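Local coordinates for chloroplastic group IIB intron splicing facilitator CRS2, chloroplastic (Zea mays, PDB 1RYB), which facilitates the splicing of group IIB introns in chloroplasts as a partner of CAF1 or CAF2, and has a peptidyl-tRNA hydrolase fold but no peptidyl-tRNA hydrolase activity, at residues W18-L23 and E40-I45; I102-D107 and R141-L146. All blocks are in the same frame, centred on the assembly; numbering follows the deposited sequence.

Contact 1. Residues W18-L23 and E40-I45; sequences WLIAGL and EMVDRI
The peptide group joining Ala21 to Gly22 is the flat surface that helix 37-48 meets: Val42 CG1 stands almost straight above its plane, 3.4 Å from Gly22 N and 3.9 Å from Ala21 C. The carbonyl of that peptide is bonded instead within the sheet, to the backbone of Ile105. Along one flank of Val42 CG1 comes Ile20 CG2, at 4.1 Å, the two side chains running antiparallel past one another. With chi1 at -63°, CG2 is swung opposite the backbone N of Ile20 and toward the helix, where Ile20 CG2 also meets Ile45 CD1 at 4.3 Å. One branch of Ile20 is therefore packed against two residues from successive turns of the helix. The fit over Gly22 is close: a CB built on this residue would point at the helix and come 2.8 Å from Val42 CG1, a clash. The bare backbone thus lets the axes of strand 18-22 and of the helical segment 40-45 come within 7.5 Å, with 137° between their N-to-C directions. This is the first beta-alpha unit of the peptidyl-tRNA hydrolase fold, in which the helix runs back across the sheet surface made by Ile20 and, one strand along, Ile105. Cutting Val42 back to alanine is likely to open a gap over the Gly22 peptide and leave Ile20 CG2 with Ile45 as its one neighbour on the helix segment. The polar side chains of the helix segment turn elsewhere: Asp43 pairs with Lys76 of strand 70-77, while Arg44 bridges to Glu180 and Glu48, and Glu40 to Arg172. Met41 packs on Leu179, so helix 169-192 touches helix 37-48 here.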
# COMPACT_ATOMS: atom_id res chain seq x y z
N TRP A 18 -11.66 -1.28 -8.24
CA TRP A 18 -10.34 -0.83 -7.77
C TRP A 18 -9.57 -2.00 -7.22
O TRP A 18 -10.14 -2.97 -6.71
CB TRP A 18 -10.41 0.21 -6.62
CG TRP A 18 -10.80 1.59 -7.10
CD1 TRP A 18 -12.03 1.95 -7.65
CD2 TRP A 18 -10.00 2.78 -7.04
NE1 TRP A 18 -12.01 3.29 -7.95
CE2 TRP A 18 -10.77 3.82 -7.61
CE3 TRP A 18 -8.68 3.06 -6.62
CZ2 TRP A 18 -10.30 5.14 -7.61
CZ3 TRP A 18 -8.19 4.38 -6.76
CH2 TRP A 18 -8.99 5.38 -7.25
N LEU A 19 -8.25 -1.87 -7.31
CA LEU A 19 -7.39 -2.87 -6.72
C LEU A 19 -6.57 -2.10 -5.73
O LEU A 19 -5.85 -1.22 -6.13
CB LEU A 19 -6.55 -3.57 -7.81
CG LEU A 19 -5.65 -4.74 -7.33
CD1 LEU A 19 -4.98 -5.28 -8.63
CD2 LEU A 19 -4.51 -4.15 -6.48
N ILE A 20 -6.72 -2.39 -4.44
CA ILE A 20 -6.05 -1.68 -3.41
C ILE A 20 -4.98 -2.58 -2.87
O ILE A 20 -5.27 -3.60 -2.15
CB ILE A 20 -7.09 -1.27 -2.31
CG1 ILE A 20 -8.18 -0.29 -2.91
CG2 ILE A 20 -6.35 -0.58 -1.13
CD1 ILE A 20 -9.34 -0.10 -2.01
N ALA A 21 -3.71 -2.23 -3.17
CA ALA A 21 -2.61 -3.14 -2.78
C ALA A 21 -1.66 -2.51 -1.79
O ALA A 21 -1.24 -1.41 -2.00
CB ALA A 21 -1.82 -3.55 -4.06
N GLY A 22 -1.38 -3.22 -0.70
CA GLY A 22 -0.44 -2.74 0.31
C GLY A 22 0.82 -3.64 0.18
O GLY A 22 0.69 -4.90 0.04
N LEU A 23 2.02 -2.98 0.12
CA LEU A 23 3.30 -3.64 -0.05
C LEU A 23 3.90 -4.13 1.27
O LEU A 23 3.75 -3.50 2.35
CB LEU A 23 4.28 -2.72 -0.77
CG LEU A 23 3.69 -2.29 -2.11
CD1 LEU A 23 4.78 -1.62 -2.92
CD2 LEU A 23 3.22 -3.54 -2.91
N GLU A 40 -0.26 -3.17 6.88
CA GLU A 40 -1.10 -2.73 7.99
C GLU A 40 -2.26 -1.91 7.51
O GLU A 40 -3.37 -1.99 8.00
CB GLU A 40 -0.27 -1.89 9.00
CG GLU A 40 0.84 -2.75 9.73
CD GLU A 40 1.44 -1.96 10.88
OE1 GLU A 40 2.62 -1.80 11.04
OE2 GLU A 40 0.57 -1.29 11.55
N MET A 41 -1.99 -0.98 6.57
CA MET A 41 -3.06 -0.10 6.06
C MET A 41 -4.14 -0.90 5.36
O MET A 41 -5.32 -0.66 5.58
CB MET A 41 -2.51 0.98 5.09
CG MET A 41 -3.56 2.01 4.64
SD MET A 41 -4.07 3.08 5.99
CE MET A 41 -2.64 4.21 6.11
N VAL A 42 -3.73 -1.77 4.44
CA VAL A 42 -4.73 -2.59 3.79
C VAL A 42 -5.49 -3.51 4.80
O VAL A 42 -6.68 -3.75 4.66
CB VAL A 42 -4.27 -3.31 2.50
CG1 VAL A 42 -3.76 -2.28 1.51
CG2 VAL A 42 -3.23 -4.37 2.76
N ASP A 43 -4.83 -3.99 5.81
CA ASP A 43 -5.54 -4.79 6.80
C ASP A 43 -6.59 -3.98 7.45
O ASP A 43 -7.65 -4.45 7.74
CB ASP A 43 -4.62 -5.32 7.92
CG ASP A 43 -3.78 -6.51 7.44
OD1 ASP A 43 -4.11 -7.25 6.55
OD2 ASP A 43 -2.68 -6.67 8.14
N ARG A 44 -6.28 -2.75 7.69
CA ARG A 44 -7.20 -1.84 8.35
C ARG A 44 -8.33 -1.48 7.42
O ARG A 44 -9.48 -1.41 7.82
CB ARG A 44 -6.44 -0.62 8.89
CG ARG A 44 -7.36 0.40 9.50
CD ARG A 44 -8.08 -0.06 10.80
NE ARG A 44 -8.97 1.03 11.26
CZ ARG A 44 -10.26 1.22 10.91
NH1 ARG A 44 -10.97 0.37 10.15
NH2 ARG A 44 -10.88 2.30 11.37
N ILE A 45 -8.03 -1.27 6.14
CA ILE A 45 -9.12 -0.98 5.20
C ILE A 45 -10.04 -2.19 5.09
O ILE A 45 -11.30 -2.08 5.13
CB ILE A 45 -8.56 -0.59 3.83
CG1 ILE A 45 -7.87 0.79 3.99
CG2 ILE A 45 -9.64 -0.56 2.72
CD1 ILE A 45 -6.92 1.07 2.83

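Contact 2. Residues I102-D107 and R141-L146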
# COMPACT_ATOMS: atom_id res chain seq x y z
N ILE A 102 -5.61 1.32 -9.76
CA ILE A 102 -4.68 0.45 -9.08
C ILE A 102 -4.01 1.30 -8.04
O ILE A 102 -3.13 2.12 -8.37
CB ILE A 102 -3.61 -0.08 -10.03
CG1 ILE A 102 -4.28 -0.89 -11.18
CG2 ILE A 102 -2.63 -0.96 -9.24
CD1 ILE A 102 -3.28 -1.35 -12.22
N LEU A 103 -4.45 1.13 -6.74
CA LEU A 103 -3.93 1.97 -5.67
C LEU A 103 -2.84 1.24 -4.95
O LEU A 103 -3.09 0.19 -4.34
CB LEU A 103 -5.07 2.36 -4.71
CG LEU A 103 -4.69 3.08 -3.42
CD1 LEU A 103 -4.07 4.45 -3.75
CD2 LEU A 103 -6.02 3.35 -2.69
N LEU A 104 -1.63 1.88 -4.93
CA LEU A 104 -0.53 1.29 -4.17
C LEU A 104 -0.35 2.00 -2.86
O LEU A 104 -0.29 3.22 -2.82
CB LEU A 104 0.86 1.32 -4.91
CG LEU A 104 1.13 0.08 -5.73
CD1 LEU A 104 1.50 -1.10 -4.86
CD2 LEU A 104 -0.05 -0.23 -6.67
N ILE A 105 -0.18 1.22 -1.78
CA ILE A 105 0.03 1.74 -0.43
C ILE A 105 1.37 1.22 0.10
O ILE A 105 1.57 0.01 0.15
CB ILE A 105 -1.17 1.35 0.48
CG1 ILE A 105 -2.47 1.77 -0.22
CG2 ILE A 105 -1.03 2.06 1.87
CD1 ILE A 105 -3.66 1.67 0.76
N TYR A 106 2.26 2.12 0.57
CA TYR A 106 3.61 1.62 0.95
C TYR A 106 4.36 2.60 1.83
O TYR A 106 3.88 3.70 2.04
CB TYR A 106 4.43 1.39 -0.38
CG TYR A 106 4.66 2.76 -1.09
CD1 TYR A 106 5.81 3.52 -0.83
CD2 TYR A 106 3.70 3.38 -1.87
CE1 TYR A 106 6.01 4.75 -1.45
CE2 TYR A 106 3.80 4.69 -2.36
CZ TYR A 106 5.02 5.35 -2.20
OH TYR A 106 5.21 6.65 -2.69
N ASP A 107 5.45 2.14 2.41
CA ASP A 107 6.31 2.98 3.34
C ASP A 107 7.13 3.97 2.55
O ASP A 107 7.72 3.62 1.53
CB ASP A 107 7.27 2.10 4.14
CG ASP A 107 7.94 1.10 3.25
OD1 ASP A 107 7.36 0.37 2.43
OD2 ASP A 107 9.21 1.12 3.37
N ARG A 141 3.24 4.70 -14.92
CA ARG A 141 3.34 5.30 -13.61
C ARG A 141 2.11 6.03 -13.17
O ARG A 141 2.04 6.48 -12.05
CB ARG A 141 4.47 6.31 -13.58
CG ARG A 141 5.78 5.57 -13.76
CD ARG A 141 7.03 6.45 -13.56
NE ARG A 141 7.12 7.60 -14.46
CZ ARG A 141 7.60 7.57 -15.72
NH1 ARG A 141 8.05 6.46 -16.29
NH2 ARG A 141 7.62 8.70 -16.42
N GLU A 142 1.13 6.15 -14.03
CA GLU A 142 -0.02 6.93 -13.70
C GLU A 142 -1.07 6.20 -12.88
O GLU A 142 -2.29 6.20 -13.23
CB GLU A 142 -0.65 7.64 -14.94
CG GLU A 142 0.36 8.46 -15.81
CD GLU A 142 1.49 7.66 -16.46
OE1 GLU A 142 2.62 8.12 -16.58
OE2 GLU A 142 1.14 6.47 -16.93
N PHE A 143 -0.61 5.60 -11.83
CA PHE A 143 -1.52 4.97 -10.91
C PHE A 143 -1.44 5.71 -9.56
O PHE A 143 -0.41 6.21 -9.19
CB PHE A 143 -1.30 3.43 -10.79
CG PHE A 143 0.09 3.05 -10.37
CD1 PHE A 143 0.42 2.93 -9.02
CD2 PHE A 143 1.08 2.84 -11.33
CE1 PHE A 143 1.71 2.58 -8.61
CE2 PHE A 143 2.38 2.51 -10.94
CZ PHE A 143 2.69 2.39 -9.58
N PRO A 144 -2.51 5.75 -8.82
CA PRO A 144 -2.47 6.42 -7.55
C PRO A 144 -1.68 5.65 -6.44
O PRO A 144 -1.67 4.43 -6.41
CB PRO A 144 -3.92 6.52 -7.09
CG PRO A 144 -4.63 5.45 -7.89
CD PRO A 144 -3.85 5.24 -9.15
N ARG A 145 -1.10 6.44 -5.51
CA ARG A 145 -0.32 5.91 -4.41
C ARG A 145 -0.64 6.63 -3.19
O ARG A 145 -0.64 7.86 -3.16
CB ARG A 145 1.18 6.17 -4.56
CG ARG A 145 1.78 5.81 -5.88
CD ARG A 145 1.70 6.95 -6.84
NE ARG A 145 2.11 6.48 -8.16
CZ ARG A 145 3.36 6.37 -8.51
NH1 ARG A 145 4.35 6.72 -7.67
NH2 ARG A 145 3.65 5.93 -9.74
N LEU A 146 -0.66 5.89 -2.08
CA LEU A 146 -0.77 6.49 -0.77
C LEU A 146 0.52 6.15 -0.05
O LEU A 146 0.81 4.98 0.26
CB LEU A 146 -1.95 5.95 0.05
CG LEU A 146 -2.05 6.54 1.46
CD1 LEU A 146 -2.48 8.01 1.43
CD2 LEU A 146 -3.05 5.71 2.25
O HOH W 1 4.70 7.76 -5.19
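Leu104 O is held by two neighbours on the segment 141-146: Leu146 N donates to it over 2.8 Å, and Arg145 CA lies 3.1 Å from Leu104 O in a CA-H...O contact. Leu104 N in turn bonds Pro144 O at 2.9 Å, and Tyr106 N reaches Leu146 O over a longer 3.2 Å. This alternation, with Leu104 opposite Arg145 and Ile105 opposite Leu146, is the ladder of two parallel strands. On one face of the sheet Ile105 and Leu146 run alongside each other, Ile105 CG2 4.2 Å from Leu146 CD2. On the other face Leu104 CD2 meets Phe143 CE1 at 3.8 Å, the two side chains crossing at a slant. Arg145 ties this second face together. Its chain bends at chi2 (88°), folding the guanidinium back over residues before it: NE bonds Phe143 O at 2.7 Å in the guanidinium plane, NH2 bonds Arg141 O, and the same NH2 stands above one face of the Phe143 ring, offset toward its rim. NH1 donates to a water that also bonds Tyr106 OH, and to Gly123 O, so all three nitrogens of the buried group are engaged. The Tyr106 ring brings its edge to Arg145 CB, at 3.7 Å from CE2, and stands at 84° to the guanidinium; its hydroxyl is further bonded to Ser147 OG. Beyond Tyr106, Asp107 bonds His35 and His127; as in active relatives, it would probably support His35 as proton acceptor, although CRS2 has no peptidyl-tRNA hydrolase activity. Helix 128-136 packs on Tyr106 and Phe143, whereas Ile105 faces helix 37-48, Leu103 and Leu146 face helix 169-192, and strand 18-22 flanks 102-108 on the side away from 145-149.

Overall arrangement
From the N terminus, strand 18-22 is followed by a loop carrying His35 and then by helix 37-48, whose return to the strand closes contact 1 across 16 intervening residues. The chain next builds strands 55-57, 60-67 and 70-77 and helix 84-94 before entering strand 102-108. Contact 2 closes a larger loop of 33 residues, holding strand 116-119 and helix 128-136. The two loops follow in series, neither nesting nor crossing. They join through the sheet, where Leu103 is backbone-bonded to both Leu19 and Ala21, and through Met41, which packs on Ile105. Contact 1 thus fixes a helix to the central sheet, while contact 2 pairs two of its strands.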